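Beta-glucosidase (Saccharopolyspora erythraea D, PDB 5M6G) probably hydrolyses terminal, non-reducing beta-D-glucosyl residues to release beta-D-glucose, as a member of glycosyl hydrolase family 3. Local coordinates at residues M67-R72 against I174-A179; G127-H132 against T229-V234; G335-M340 against N370-T375; H132-V137 against A170-D175. All coordinates share one frame; numbering follows the deposited sequence.

From the N terminus, residues 67-72 open the loop that contact 1 closes at 174-179, joining strands 68-71 and 176-177 across the interior of the N-terminal domain. Inside that loop, 127-132 start contact 2, whose loop closes only at 229-234, so contacts 1 and 2 cross along the chain; both reach the bound sorbitol. Contact 4 begins at His132, shared with contact 2, and closes at 170-175, nested within the contact 2 loop and overlapping contact 1 at Ile174 and Asp175, beside a magnesium ion. Contact 3 comes last, in series, and ties the residues leading into strand 339-341, the hydrogen-bonded neighbour of 68-71, to helix 363-379.

Contact 1 of 4, residues M67-R72 against I174-A179; sequences MVQVER and IDWSFA. With MG (magnesium ion), chain F; SOR (sorbitol), chain L.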
loop_
_atom_site.group_PDB
_atom_site.type_symbol
_atom_site.label_atom_id
_atom_site.label_comp_id
_atom_site.label_asym_id
_atom_site.label_seq_id
_atom_site.Cartn_x
_atom_site.Cartn_y
_atom_site.Cartn_z
ATOM N N MET A 67 13.609 19.638 -4.871
ATOM C CA MET A 67 12.969 18.687 -5.770
ATOM C C MET A 67 13.505 17.267 -5.613
ATOM O O MET A 67 13.029 16.361 -6.302
ATOM C CB MET A 67 13.128 19.169 -7.213
ATOM C CG MET A 67 12.359 20.458 -7.469
ATOM S SD MET A 67 12.687 21.201 -9.081
ATOM C CE MET A 67 12.001 19.933 -10.151
ATOM N N VAL A 68 14.455 17.053 -4.708
ATOM C CA VAL A 68 15.098 15.758 -4.510
ATOM C C VAL A 68 14.483 15.063 -3.297
ATOM O O VAL A 68 14.335 15.668 -2.225
ATOM C CB VAL A 68 16.616 15.929 -4.330
ATOM C CG1 VAL A 68 17.256 14.598 -3.934
ATOM C CG2 VAL A 68 17.258 16.499 -5.612
ATOM N N GLN A 69 14.112 13.793 -3.465
ATOM C CA GLN A 69 13.816 12.907 -2.341
ATOM C C GLN A 69 14.779 11.734 -2.437
ATOM O O GLN A 69 14.702 10.939 -3.383
ATOM C CB GLN A 69 12.363 12.433 -2.348
ATOM C CG GLN A 69 12.019 11.527 -1.155
ATOM C CD GLN A 69 10.621 10.979 -1.266
ATOM O OE1 GLN A 69 10.345 10.153 -2.123
ATOM N NE2 GLN A 69 9.718 11.473 -0.429
ATOM N N VAL A 70 15.698 11.638 -1.475
ATOM C CA VAL A 70 16.771 10.653 -1.520
ATOM C C VAL A 70 16.523 9.583 -0.467
ATOM O O VAL A 70 16.047 9.876 0.640
ATOM C CB VAL A 70 18.162 11.313 -1.353
ATOM C CG1 VAL A 70 18.369 11.938 0.049
ATOM C CG2 VAL A 70 19.259 10.317 -1.681
ATOM N N GLU A 71 16.837 8.338 -0.820
ATOM C CA GLU A 71 16.673 7.227 0.106
ATOM C C GLU A 71 17.751 7.298 1.185
ATOM O O GLU A 71 18.915 7.590 0.900
ATOM C CB GLU A 71 16.744 5.902 -0.660
ATOM C CG GLU A 71 15.897 4.774 -0.080
ATOM C CD GLU A 71 16.510 4.145 1.158
ATOM O OE1 GLU A 71 17.748 4.007 1.206
ATOM O OE2 GLU A 71 15.747 3.788 2.079
ATOM N N ARG A 72 17.353 7.025 2.430
ATOM C CA ARG A 72 18.202 7.339 3.580
ATOM C C ARG A 72 19.559 6.640 3.522
ATOM O O ARG A 72 20.542 7.172 4.044
ATOM C CB ARG A 72 17.482 6.968 4.874
ATOM C CG ARG A 72 17.014 5.510 4.874
ATOM C CD ARG A 72 16.560 5.043 6.259
ATOM N NE ARG A 72 17.672 4.865 7.192
ATOM C CZ ARG A 72 18.382 3.747 7.292
ATOM N NH1 ARG A 72 18.102 2.719 6.508
ATOM N NH2 ARG A 72 19.372 3.656 8.174
ATOM N N ILE A 174 7.592 10.823 10.775
ATOM C CA ILE A 174 7.433 10.776 9.327
ATOM C C ILE A 174 6.129 11.452 8.927
ATOM O O ILE A 174 5.095 11.300 9.589
ATOM C CB ILE A 174 7.512 9.311 8.860
ATOM C CG1 ILE A 174 8.922 8.768 9.138
ATOM C CG2 ILE A 174 7.125 9.182 7.383
ATOM C CD1 ILE A 174 9.103 7.269 8.857
ATOM N N ASP A 175 6.187 12.237 7.851
ATOM C CA ASP A 175 5.152 13.198 7.517
ATOM C C ASP A 175 4.233 12.747 6.406
ATOM O O ASP A 175 3.249 13.436 6.136
ATOM C CB ASP A 175 5.803 14.516 7.085
ATOM C CG ASP A 175 6.856 14.954 8.054
ATOM O OD1 ASP A 175 6.460 15.304 9.183
ATOM O OD2 ASP A 175 8.053 14.891 7.710
ATOM N N TRP A 176 4.531 11.627 5.764
ATOM C CA TRP A 176 4.068 11.403 4.399
ATOM C C TRP A 176 4.124 9.913 4.122
ATOM O O TRP A 176 5.199 9.313 4.218
ATOM C CB TRP A 176 4.972 12.199 3.438
ATOM C CG TRP A 176 4.708 12.097 1.961
ATOM C CD1 TRP A 176 3.640 11.513 1.323
ATOM C CD2 TRP A 176 5.566 12.607 0.928
ATOM N NE1 TRP A 176 3.785 11.646 -0.053
ATOM C CE2 TRP A 176 4.962 12.304 -0.315
ATOM C CE3 TRP A 176 6.791 13.296 0.939
ATOM C CZ2 TRP A 176 5.539 12.673 -1.535
ATOM C CZ3 TRP A 176 7.365 13.663 -0.273
ATOM C CH2 TRP A 176 6.736 13.353 -1.494
ATOM N N SER A 177 2.973 9.310 3.826
ATOM C CA SER A 177 2.913 7.910 3.436
ATOM C C SER A 177 2.607 7.801 1.952
ATOM O O SER A 177 1.797 8.564 1.419
ATOM C CB SER A 177 1.851 7.137 4.220
ATOM O OG SER A 177 1.801 5.789 3.773
ATOM N N PHE A 178 3.257 6.843 1.291
ATOM C CA PHE A 178 2.991 6.546 -0.117
ATOM C C PHE A 178 1.789 5.602 -0.182
ATOM O O PHE A 178 1.892 4.422 -0.513
ATOM C CB PHE A 178 4.233 5.960 -0.775
ATOM C CG PHE A 178 5.482 6.818 -0.596
ATOM C CD1 PHE A 178 5.442 8.188 -0.811
ATOM C CD2 PHE A 178 6.688 6.245 -0.208
ATOM C CE1 PHE A 178 6.590 8.973 -0.647
ATOM C CE2 PHE A 178 7.833 7.013 -0.043
ATOM C CZ PHE A 178 7.787 8.385 -0.258
ATOM N N ALA A 179 0.632 6.156 0.171
ATOM C CA ALA A 179 -0.617 5.411 0.297
ATOM C C ALA A 179 -1.773 6.404 0.221
ATOM O O ALA A 179 -1.648 7.536 0.705
ATOM C CB ALA A 179 -0.658 4.625 1.631
HETATM MG MG MG F . 6.024 14.650 11.190
HETATM C C1 SOR L . 5.508 2.350 -4.840
HETATM C C2 SOR L . 6.365 2.522 -3.598
HETATM C C3 SOR L . 7.833 2.374 -3.987
HETATM C C4 SOR L . 8.712 2.182 -2.754
HETATM C C5 SOR L . 10.041 1.489 -3.069
HETATM C C6 SOR L . 10.660 1.030 -1.752
HETATM O O1 SOR L . 4.207 1.942 -4.492
HETATM O O2 SOR L . 6.134 3.800 -3.031
HETATM O O3 SOR L . 8.226 3.533 -4.675
HETATM O O4 SOR L . 8.962 3.433 -2.147
HETATM O O5 SOR L . 9.874 0.385 -3.949
HETATM O O6 SOR L . 11.657 0.057 -1.987
HETATM O O HOH W 1 4.231 13.508 10.964
HETATM O O HOH W 2 7.482 16.233 11.572
HETATM O O HOH W 3 4.859 16.285 11.389
HETATM O O HOH W 4 5.797 14.539 13.210
#
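Gln69 reaches across from strand 68-71 to the aromatic pair Trp176 and Phe178, the CA atoms of Gln69 and Trp176 being 11.9 Å apart. Its CG stands anti to the backbone N (chi1 -179°) and the chain runs on extended past CG, which makes a straight stalk of CB and CG and leaves the touching to the amide. CD lies 4.0 Å from Phe178 CZ, and OE1 approaches the same CZ at 3.6 Å. NE2 goes furthest, coming 3.2 Å from Trp176 CZ3 and meeting the edge of the Phe178 ring in its plane; the amide is turned 44° from the indole plane. A glutamine suits this buried place because it is long enough to reach the rings while NE2 is satisfied by Ser87 OG. The rings brace each other, Phe178 CE1 sitting 3.7 Å above one face of Trp176, toward its rim, while Trp176 NE1 is held by Thr229. At the base of its side chain, Phe178 CB lies 3.7 Å from sorbitol O2. Replacing Phe178 by an alanine would probably take one of the two rings from the Gln69 amide, leave that indole face without Phe178 CE1 over it, and open a gap beside the sugar alcohol. Side chains meeting inside a ring of parallel strands, next to a ligand, are typical of the TIM-barrel-like catalytic domain of this family.

Contact 2 of 4, residues G127-H132 against T229-V234; sequences GVDAVH and TAKHYV. With SOR (sorbitol), chain L.
Asp129 and Lys231 meet in a salt bridge, with OD1 3.3 Å from NZ, at the point where both also grip the bound sorbitol. This is the tight side of the contact. The carboxylate uses both oxygens on the ligand: OD1 accepts from sorbitol O2 at 2.7 Å and OD2 from sorbitol O4 at 2.9 Å. Sorbitol O1 is held twice, by Lys231 NZ at 2.6 Å and by His232 NE2 at 2.6 Å. Lys231 CG lies between the backbone N and the carbonyl carbon (chi1 72°), over the centre of the His232 ring, and the rest of the chain is extended, carrying NZ out to the sugar alcohol. The cis peptide joining Lys231 to His232 probably helps bring their two nitrogens to one hydroxyl, and Asp236 holds His232 ND1. The loose side is Val131, partly exposed, whose CG1 merely rests 3.8 Å from Lys231 NZ, the two side chains crossing at about a right angle. A leucine in place of Asp129 would probably take from sorbitol O2 and O4 the acceptors described here, and from the lysine this counter-charge. Lys231 also donates to Phe178 O, while Arg192 and Asp310 also hydrogen-bond the sorbitol. Acidic and basic side chains gathered round a polyol in this way are characteristic of the sugar-binding pocket of family 3 glycosidases.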
loop_
_atom_site.group_PDB
_atom_site.type_symbol
_atom_site.label_atom_id
_atom_site.label_comp_id
_atom_site.label_asym_id
_atom_site.label_seq_id
_atom_site.Cartn_x
_atom_site.Cartn_y
_atom_site.Cartn_z
ATOM N N GLY A 127 9.235 10.675 3.758
ATOM C CA GLY A 127 8.226 9.776 3.216
ATOM C C GLY A 127 8.509 8.308 3.476
ATOM O O GLY A 127 9.660 7.922 3.696
ATOM N N VAL A 128 7.468 7.475 3.458
ATOM C CA VAL A 128 7.616 6.055 3.745
ATOM C C VAL A 128 6.421 5.340 3.133
ATOM O O VAL A 128 5.362 5.934 2.939
ATOM C CB VAL A 128 7.699 5.810 5.275
ATOM C CG1 VAL A 128 6.341 6.024 5.936
ATOM C CG2 VAL A 128 8.213 4.420 5.574
ATOM N N ASP A 129 6.579 4.047 2.859
ATOM C CA ASP A 129 5.431 3.205 2.505
ATOM C C ASP A 129 4.763 2.738 3.793
ATOM O O ASP A 129 5.207 1.779 4.426
ATOM C CB ASP A 129 5.849 2.008 1.657
ATOM C CG ASP A 129 6.411 2.413 0.311
ATOM O OD1 ASP A 129 5.614 2.749 -0.598
ATOM O OD2 ASP A 129 7.651 2.385 0.165
ATOM N N ALA A 130 3.715 3.440 4.208
ATOM C CA ALA A 130 2.830 2.960 5.263
ATOM C C ALA A 130 1.530 2.583 4.562
ATOM O O ALA A 130 0.567 3.350 4.553
ATOM C CB ALA A 130 2.620 4.011 6.367
ATOM N N VAL A 131 1.520 1.385 3.956
ATOM C CA VAL A 131 0.447 0.979 3.045
ATOM C C VAL A 131 -0.550 -0.011 3.656
ATOM O O VAL A 131 -1.593 -0.280 3.037
ATOM C CB VAL A 131 1.027 0.393 1.739
ATOM C CG1 VAL A 131 1.836 1.444 1.016
ATOM C CG2 VAL A 131 1.892 -0.827 2.038
ATOM N N HIS A 132 -0.258 -0.587 4.828
ATOM C CA HIS A 132 -1.285 -1.318 5.573
ATOM C C HIS A 132 -0.873 -1.238 7.045
ATOM O O HIS A 132 -0.548 -2.221 7.711
ATOM C CB HIS A 132 -1.514 -2.755 5.085
ATOM C CG HIS A 132 -0.312 -3.660 5.144
ATOM N ND1 HIS A 132 -0.419 -5.007 5.435
ATOM C CD2 HIS A 132 1.000 -3.434 4.902
ATOM C CE1 HIS A 132 0.775 -5.568 5.369
ATOM N NE2 HIS A 132 1.656 -4.631 5.060
ATOM N N THR A 229 -0.799 9.842 -0.454
ATOM C CA THR A 229 -0.307 9.801 -1.830
ATOM C C THR A 229 -1.236 8.919 -2.658
ATOM O O THR A 229 -1.281 7.705 -2.453
ATOM C CB THR A 229 1.118 9.248 -1.894
ATOM O OG1 THR A 229 1.943 9.890 -0.905
ATOM C CG2 THR A 229 1.709 9.479 -3.272
ATOM N N ALA A 230 -1.956 9.507 -3.606
ATOM C CA ALA A 230 -2.686 8.689 -4.569
ATOM C C ALA A 230 -1.686 8.121 -5.571
ATOM O O ALA A 230 -0.958 8.878 -6.221
ATOM C CB ALA A 230 -3.775 9.502 -5.266
ATOM N N LYS A 231 -1.633 6.792 -5.683
ATOM C CA LYS A 231 -0.686 6.134 -6.590
ATOM C C LYS A 231 -1.326 4.907 -7.262
ATOM O O LYS A 231 -2.314 4.375 -6.758
ATOM C CB LYS A 231 0.584 5.717 -5.831
ATOM C CG LYS A 231 0.405 4.545 -4.867
ATOM C CD LYS A 231 1.659 4.336 -3.992
ATOM C CE LYS A 231 1.591 2.980 -3.241
ATOM N NZ LYS A 231 2.842 2.734 -2.448
ATOM N N HIS A 232 -0.785 4.443 -8.387
ATOM C CA HIS A 232 0.228 5.128 -9.177
ATOM C C HIS A 232 -0.435 5.690 -10.442
ATOM O O HIS A 232 -1.107 4.966 -11.184
ATOM C CB HIS A 232 1.366 4.183 -9.560
ATOM C CG HIS A 232 1.901 3.377 -8.417
ATOM N ND1 HIS A 232 1.276 2.239 -7.949
ATOM C CD2 HIS A 232 3.011 3.536 -7.655
ATOM C CE1 HIS A 232 1.973 1.738 -6.942
ATOM N NE2 HIS A 232 3.032 2.503 -6.748
ATOM N N TYR A 233 -0.230 6.981 -10.678
ATOM C CA TYR A 233 -0.863 7.710 -11.772
ATOM C C TYR A 233 -0.172 7.448 -13.109
ATOM O O TYR A 233 1.008 7.760 -13.235
ATOM C CB TYR A 233 -0.829 9.223 -11.449
ATOM C CG TYR A 233 -1.566 10.066 -12.461
ATOM C CD1 TYR A 233 -2.925 10.306 -12.323
ATOM C CD2 TYR A 233 -0.911 10.598 -13.567
ATOM C CE1 TYR A 233 -3.624 11.056 -13.267
ATOM C CE2 TYR A 233 -1.605 11.350 -14.525
ATOM C CZ TYR A 233 -2.960 11.575 -14.357
ATOM O OH TYR A 233 -3.681 12.315 -15.265
ATOM N N VAL A 234 -0.858 6.884 -14.114
ATOM C CA VAL A 234 -2.222 6.360 -14.029
ATOM C C VAL A 234 -2.284 5.130 -14.931
ATOM O O VAL A 234 -1.583 5.058 -15.942
ATOM C CB VAL A 234 -3.295 7.422 -14.426
ATOM C CG1 VAL A 234 -3.003 8.019 -15.806
ATOM C CG2 VAL A 234 -4.717 6.837 -14.367
HETATM C C1 SOR L . 5.508 2.350 -4.840
HETATM C C2 SOR L . 6.365 2.522 -3.598
HETATM C C3 SOR L . 7.833 2.374 -3.987
HETATM C C4 SOR L . 8.712 2.182 -2.754
HETATM C C5 SOR L . 10.041 1.489 -3.069
HETATM C C6 SOR L . 10.660 1.030 -1.752
HETATM O O1 SOR L . 4.207 1.942 -4.492
HETATM O O2 SOR L . 6.134 3.800 -3.031
HETATM O O3 SOR L . 8.226 3.533 -4.675
HETATM O O4 SOR L . 8.962 3.433 -2.147
HETATM O O5 SOR L . 9.874 0.385 -3.949
HETATM O O6 SOR L . 11.657 0.057 -1.987
#

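Contact 3 of 4, residues G335-M340 against N370-T375; sequences GIDMFM and NRRILT
Asp337 lays its carboxylate beside the aliphatic part of Arg372, with OD2 3.3 Å from CD, and does not bond to the guanidinium. The two planar groups are turned only 12° apart, yet OD1 stays 4.3 Å from Arg372 NE and lies well out of the guanidinium plane, so their opposite charges are merely near each other. Next to them Ile373 fills the apolar half: its CD1 comes 3.5 Å from Asp337 O, a buried carbonyl oxygen with no polar partner, and its CG2 packs 3.9 Å from Met338 CE. The methionine bends at its last torsion (chi3 -80°), which brings CE against the isoleucine; the two side chains cross at about a right angle, and a flexible thioether suits a branched neighbour.

A second shell fixes both charged groups. Lys298 and Arg365 make salt bridges to Asp337 OD1, Val307 N donates to OD2, Asp368 pairs with Arg372 NE, and the carbonyls of Phe303 and Gly305 receive NH1. Gly335, in a Schellman motif, ends helix 325-334 with a positive phi of 112°, a value easiest for a residue lacking a side chain. Beyond it strand 339-341 runs beside strand 68-71, and the segment's backbone also bonds to Val307 and Ser309. Helix 363-379 covers this region from outside: Arg371, Leu374 and Thr375 pack on helix 47-57, and Asn370, Ile373 and Leu374 on Gln66 of helix 60-66.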
loop_
_atom_site.group_PDB
_atom_site.type_symbol
_atom_site.label_atom_id
_atom_site.label_comp_id
_atom_site.label_asym_id
_atom_site.label_seq_id
_atom_site.Cartn_x
_atom_site.Cartn_y
_atom_site.Cartn_z
ATOM N N GLY A 335 6.093 17.569 -15.854
ATOM C CA GLY A 335 5.319 18.158 -14.781
ATOM C C GLY A 335 5.535 17.545 -13.405
ATOM O O GLY A 335 4.855 17.957 -12.460
ATOM N N ILE A 336 6.450 16.585 -13.254
ATOM C CA ILE A 336 6.721 16.003 -11.940
ATOM C C ILE A 336 7.482 17.004 -11.073
ATOM O O ILE A 336 8.384 17.706 -11.545
ATOM C CB ILE A 336 7.485 14.675 -12.099
ATOM C CG1 ILE A 336 6.602 13.657 -12.825
ATOM C CG2 ILE A 336 7.927 14.104 -10.732
ATOM C CD1 ILE A 336 7.256 12.308 -13.039
ATOM N N ASP A 337 7.125 17.073 -9.793
ATOM C CA ASP A 337 7.671 18.080 -8.882
ATOM C C ASP A 337 8.843 17.587 -8.052
ATOM O O ASP A 337 9.777 18.355 -7.790
ATOM C CB ASP A 337 6.579 18.578 -7.935
ATOM C CG ASP A 337 5.380 19.116 -8.669
ATOM O OD1 ASP A 337 5.560 19.965 -9.572
ATOM O OD2 ASP A 337 4.254 18.670 -8.363
ATOM N N MET A 338 8.800 16.339 -7.589
ATOM C CA MET A 338 9.820 15.802 -6.700
ATOM C C MET A 338 10.257 14.445 -7.225
ATOM O O MET A 338 9.435 13.662 -7.709
ATOM C CB MET A 338 9.298 15.673 -5.265
ATOM C CG MET A 338 10.295 15.044 -4.300
ATOM S SD MET A 338 9.765 15.171 -2.586
ATOM C CE MET A 338 10.236 16.865 -2.210
ATOM N N PHE A 339 11.550 14.161 -7.129
ATOM C CA PHE A 339 12.114 12.984 -7.772
ATOM C C PHE A 339 12.697 12.047 -6.732
ATOM O O PHE A 339 13.623 12.409 -5.994
ATOM C CB PHE A 339 13.123 13.406 -8.835
ATOM C CG PHE A 339 12.456 14.107 -9.969
ATOM C CD1 PHE A 339 12.122 15.449 -9.862
ATOM C CD2 PHE A 339 12.038 13.396 -11.081
ATOM C CE1 PHE A 339 11.437 16.080 -10.885
ATOM C CE2 PHE A 339 11.370 14.017 -12.101
ATOM C CZ PHE A 339 11.064 15.353 -12.006
ATOM N N MET A 340 12.116 10.854 -6.663
ATOM C CA MET A 340 12.470 9.845 -5.676
ATOM C C MET A 340 13.620 9.019 -6.230
ATOM O O MET A 340 13.487 8.406 -7.295
ATOM C CB MET A 340 11.258 8.961 -5.379
ATOM C CG MET A 340 11.489 7.911 -4.299
ATOM S SD MET A 340 10.106 6.742 -4.260
ATOM C CE MET A 340 8.750 7.826 -3.858
ATOM N N ASN A 370 8.599 23.890 -6.820
ATOM C CA ASN A 370 8.910 24.349 -5.470
ATOM C C ASN A 370 7.684 24.900 -4.772
ATOM O O ASN A 370 7.497 24.674 -3.578
ATOM C CB ASN A 370 10.007 25.393 -5.506
ATOM C CG ASN A 370 11.353 24.775 -5.383
ATOM O OD1 ASN A 370 11.982 24.852 -4.328
ATOM N ND2 ASN A 370 11.786 24.093 -6.441
ATOM N N ARG A 371 6.847 25.648 -5.486
ATOM C CA ARG A 371 5.624 26.141 -4.861
ATOM C C ARG A 371 4.773 24.986 -4.343
ATOM O O ARG A 371 4.224 25.047 -3.233
ATOM C CB ARG A 371 4.848 26.980 -5.867
ATOM C CG ARG A 371 3.646 27.695 -5.308
ATOM C CD ARG A 371 3.226 28.780 -6.289
ATOM N NE ARG A 371 4.379 29.570 -6.709
ATOM C CZ ARG A 371 4.852 29.648 -7.954
ATOM N NH1 ARG A 371 4.276 28.987 -8.957
ATOM N NH2 ARG A 371 5.909 30.410 -8.199
ATOM N N ARG A 372 4.679 23.909 -5.123
ATOM C CA ARG A 372 3.881 22.762 -4.700
ATOM C C ARG A 372 4.514 22.046 -3.504
ATOM O O ARG A 372 3.812 21.705 -2.544
ATOM C CB ARG A 372 3.681 21.824 -5.885
ATOM C CG ARG A 372 2.792 22.441 -6.964
ATOM C CD ARG A 372 2.814 21.645 -8.243
ATOM N NE ARG A 372 1.900 22.208 -9.231
ATOM C CZ ARG A 372 0.640 21.817 -9.388
ATOM N NH1 ARG A 372 0.149 20.845 -8.621
ATOM N NH2 ARG A 372 -0.121 22.390 -10.320
ATOM N N ILE A 373 5.832 21.836 -3.523
ATOM C CA ILE A 373 6.492 21.153 -2.405
ATOM C C ILE A 373 6.424 22.005 -1.144
ATOM O O ILE A 373 6.026 21.530 -0.072
ATOM C CB ILE A 373 7.954 20.814 -2.756
ATOM C CG1 ILE A 373 8.049 19.795 -3.890
ATOM C CG2 ILE A 373 8.708 20.330 -1.513
ATOM C CD1 ILE A 373 9.376 19.882 -4.654
ATOM N N LEU A 374 6.819 23.280 -1.248
ATOM C CA LEU A 374 6.888 24.116 -0.051
ATOM C C LEU A 374 5.506 24.342 0.544
ATOM O O LEU A 374 5.360 24.400 1.769
ATOM C CB LEU A 374 7.554 25.455 -0.374
ATOM C CG LEU A 374 9.018 25.356 -0.786
ATOM C CD1 LEU A 374 9.506 26.719 -1.289
ATOM C CD2 LEU A 374 9.862 24.844 0.388
ATOM N N THR A 375 4.480 24.474 -0.305
ATOM C CA THR A 375 3.125 24.645 0.209
ATOM C C THR A 375 2.747 23.502 1.143
ATOM O O THR A 375 2.213 23.729 2.234
ATOM C CB THR A 375 2.133 24.758 -0.953
ATOM O OG1 THR A 375 2.342 26.011 -1.621
ATOM C CG2 THR A 375 0.692 24.700 -0.459
#

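Contact 4 of 4, residues H132-V137 against A170-D175; sequences HGHNNV and AATGID. With MG (magnesium ion), chain F.
One side-chain hydrogen bond joins two buried loops here: His134 NE2 donates to Thr172 OG1 at 3.1 Å with an N-H...O angle of 152°, the hydroxyl lying only 10° out of the imidazole plane. Thr172 OG1 is bonded in turn to Val169 O, so the threonine relays the histidine to the end of helix 155-170. A chi1 of -161° turns the ring away from the backbone N, its edge toward the other loop, and Ile174 CD1 touches that edge 4.0 Å from CE1. Val137 CG2 sits 3.4 Å above the centre of one ring face, which probably helps fix the imidazole's rotation.

Just after Thr172 in the chain, Gly173 takes a positive phi as the chain leaves the helix, and its O binds magnesium at 2.0 Å with Asp175 OD1 and four waters; water 1 also donates to Ile174 O. The contact thus pins the loop after strand 125-128 to the one between helix 155-170 and strand 176-177, with helix 101-116 packing against Val137 and Ile174.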
loop_
_atom_site.group_PDB
_atom_site.type_symbol
_atom_site.label_atom_id
_atom_site.label_comp_id
_atom_site.label_asym_id
_atom_site.label_seq_id
_atom_site.Cartn_x
_atom_site.Cartn_y
_atom_site.Cartn_z
ATOM N N HIS A 132 -0.258 -0.587 4.828
ATOM C CA HIS A 132 -1.285 -1.318 5.573
ATOM C C HIS A 132 -0.873 -1.238 7.045
ATOM O O HIS A 132 -0.548 -2.221 7.711
ATOM C CB HIS A 132 -1.514 -2.755 5.085
ATOM C CG HIS A 132 -0.312 -3.660 5.144
ATOM N ND1 HIS A 132 -0.419 -5.007 5.435
ATOM C CD2 HIS A 132 1.000 -3.434 4.902
ATOM C CE1 HIS A 132 0.775 -5.568 5.369
ATOM N NE2 HIS A 132 1.656 -4.631 5.060
ATOM N N GLY A 133 -0.923 -0.012 7.562
ATOM C CA GLY A 133 -0.247 0.330 8.796
ATOM C C GLY A 133 1.138 0.874 8.502
ATOM O O GLY A 133 1.564 0.996 7.351
ATOM N N HIS A 134 1.853 1.224 9.578
ATOM C CA HIS A 134 3.240 1.689 9.485
ATOM C C HIS A 134 4.152 0.461 9.358
ATOM O O HIS A 134 4.912 0.100 10.258
ATOM C CB HIS A 134 3.571 2.553 10.698
ATOM C CG HIS A 134 4.770 3.430 10.521
ATOM N ND1 HIS A 134 5.577 3.370 9.409
ATOM C CD2 HIS A 134 5.306 4.378 11.327
ATOM C CE1 HIS A 134 6.552 4.257 9.527
ATOM N NE2 HIS A 134 6.410 4.881 10.685
ATOM N N ASN A 135 4.066 -0.191 8.187
ATOM C CA ASN A 135 4.477 -1.587 8.041
ATOM C C ASN A 135 5.985 -1.821 8.056
ATOM O O ASN A 135 6.398 -2.976 8.188
ATOM C CB ASN A 135 3.889 -2.175 6.756
ATOM C CG ASN A 135 4.008 -1.228 5.564
ATOM O OD1 ASN A 135 3.062 -0.519 5.234
ATOM N ND2 ASN A 135 5.171 -1.216 4.918
ATOM N N ASN A 136 6.819 -0.798 7.900
ATOM C CA ASN A 136 8.253 -1.016 8.080
ATOM C C ASN A 136 8.662 -1.108 9.545
ATOM O O ASN A 136 9.788 -1.526 9.832
ATOM C CB ASN A 136 9.058 0.114 7.426
ATOM C CG ASN A 136 9.023 0.050 5.925
ATOM O OD1 ASN A 136 9.363 -0.977 5.317
ATOM N ND2 ASN A 136 8.586 1.140 5.306
ATOM N N VAL A 137 7.794 -0.721 10.469
ATOM C CA VAL A 137 8.164 -0.555 11.872
ATOM C C VAL A 137 7.778 -1.818 12.640
ATOM O O VAL A 137 6.611 -2.225 12.649
ATOM C CB VAL A 137 7.496 0.683 12.487
ATOM C CG1 VAL A 137 7.775 0.727 13.978
ATOM C CG2 VAL A 137 8.000 1.973 11.804
ATOM N N ALA A 170 2.931 9.308 12.550
ATOM C CA ALA A 170 3.293 10.595 13.136
ATOM C C ALA A 170 4.081 10.418 14.427
ATOM O O ALA A 170 4.889 11.285 14.782
ATOM C CB ALA A 170 2.039 11.436 13.381
ATOM N N ALA A 171 3.868 9.296 15.125
ATOM C CA ALA A 171 4.653 8.975 16.312
ATOM C C ALA A 171 6.135 8.870 15.988
ATOM O O ALA A 171 6.978 9.160 16.844
ATOM C CB ALA A 171 4.163 7.661 16.926
ATOM N N THR A 172 6.471 8.465 14.768
ATOM C CA THR A 172 7.857 8.378 14.344
ATOM C C THR A 172 8.329 9.651 13.656
ATOM O O THR A 172 9.472 9.700 13.191
ATOM C CB THR A 172 8.062 7.176 13.404
ATOM O OG1 THR A 172 7.372 7.387 12.166
ATOM C CG2 THR A 172 7.545 5.882 14.043
ATOM N N GLY A 173 7.481 10.677 13.571
ATOM C CA GLY A 173 7.838 11.928 12.936
ATOM C C GLY A 173 7.549 11.976 11.447
ATOM O O GLY A 173 7.276 13.054 10.914
ATOM N N ILE A 174 7.592 10.823 10.775
ATOM C CA ILE A 174 7.433 10.776 9.327
ATOM C C ILE A 174 6.129 11.452 8.927
ATOM O O ILE A 174 5.095 11.300 9.589
ATOM C CB ILE A 174 7.512 9.311 8.860
ATOM C CG1 ILE A 174 8.922 8.768 9.138
ATOM C CG2 ILE A 174 7.125 9.182 7.383
ATOM C CD1 ILE A 174 9.103 7.269 8.857
ATOM N N ASP A 175 6.187 12.237 7.851
ATOM C CA ASP A 175 5.152 13.198 7.517
ATOM C C ASP A 175 4.233 12.747 6.406
ATOM O O ASP A 175 3.249 13.436 6.136
ATOM C CB ASP A 175 5.803 14.516 7.085
ATOM C CG ASP A 175 6.856 14.954 8.054
ATOM O OD1 ASP A 175 6.460 15.304 9.183
ATOM O OD2 ASP A 175 8.053 14.891 7.710
HETATM MG MG MG F . 6.024 14.650 11.190
HETATM O O HOH W 1 4.231 13.508 10.964
HETATM O O HOH W 2 7.482 16.233 11.572
HETATM O O HOH W 3 4.859 16.285 11.389
HETATM O O HOH W 4 5.797 14.539 13.210
#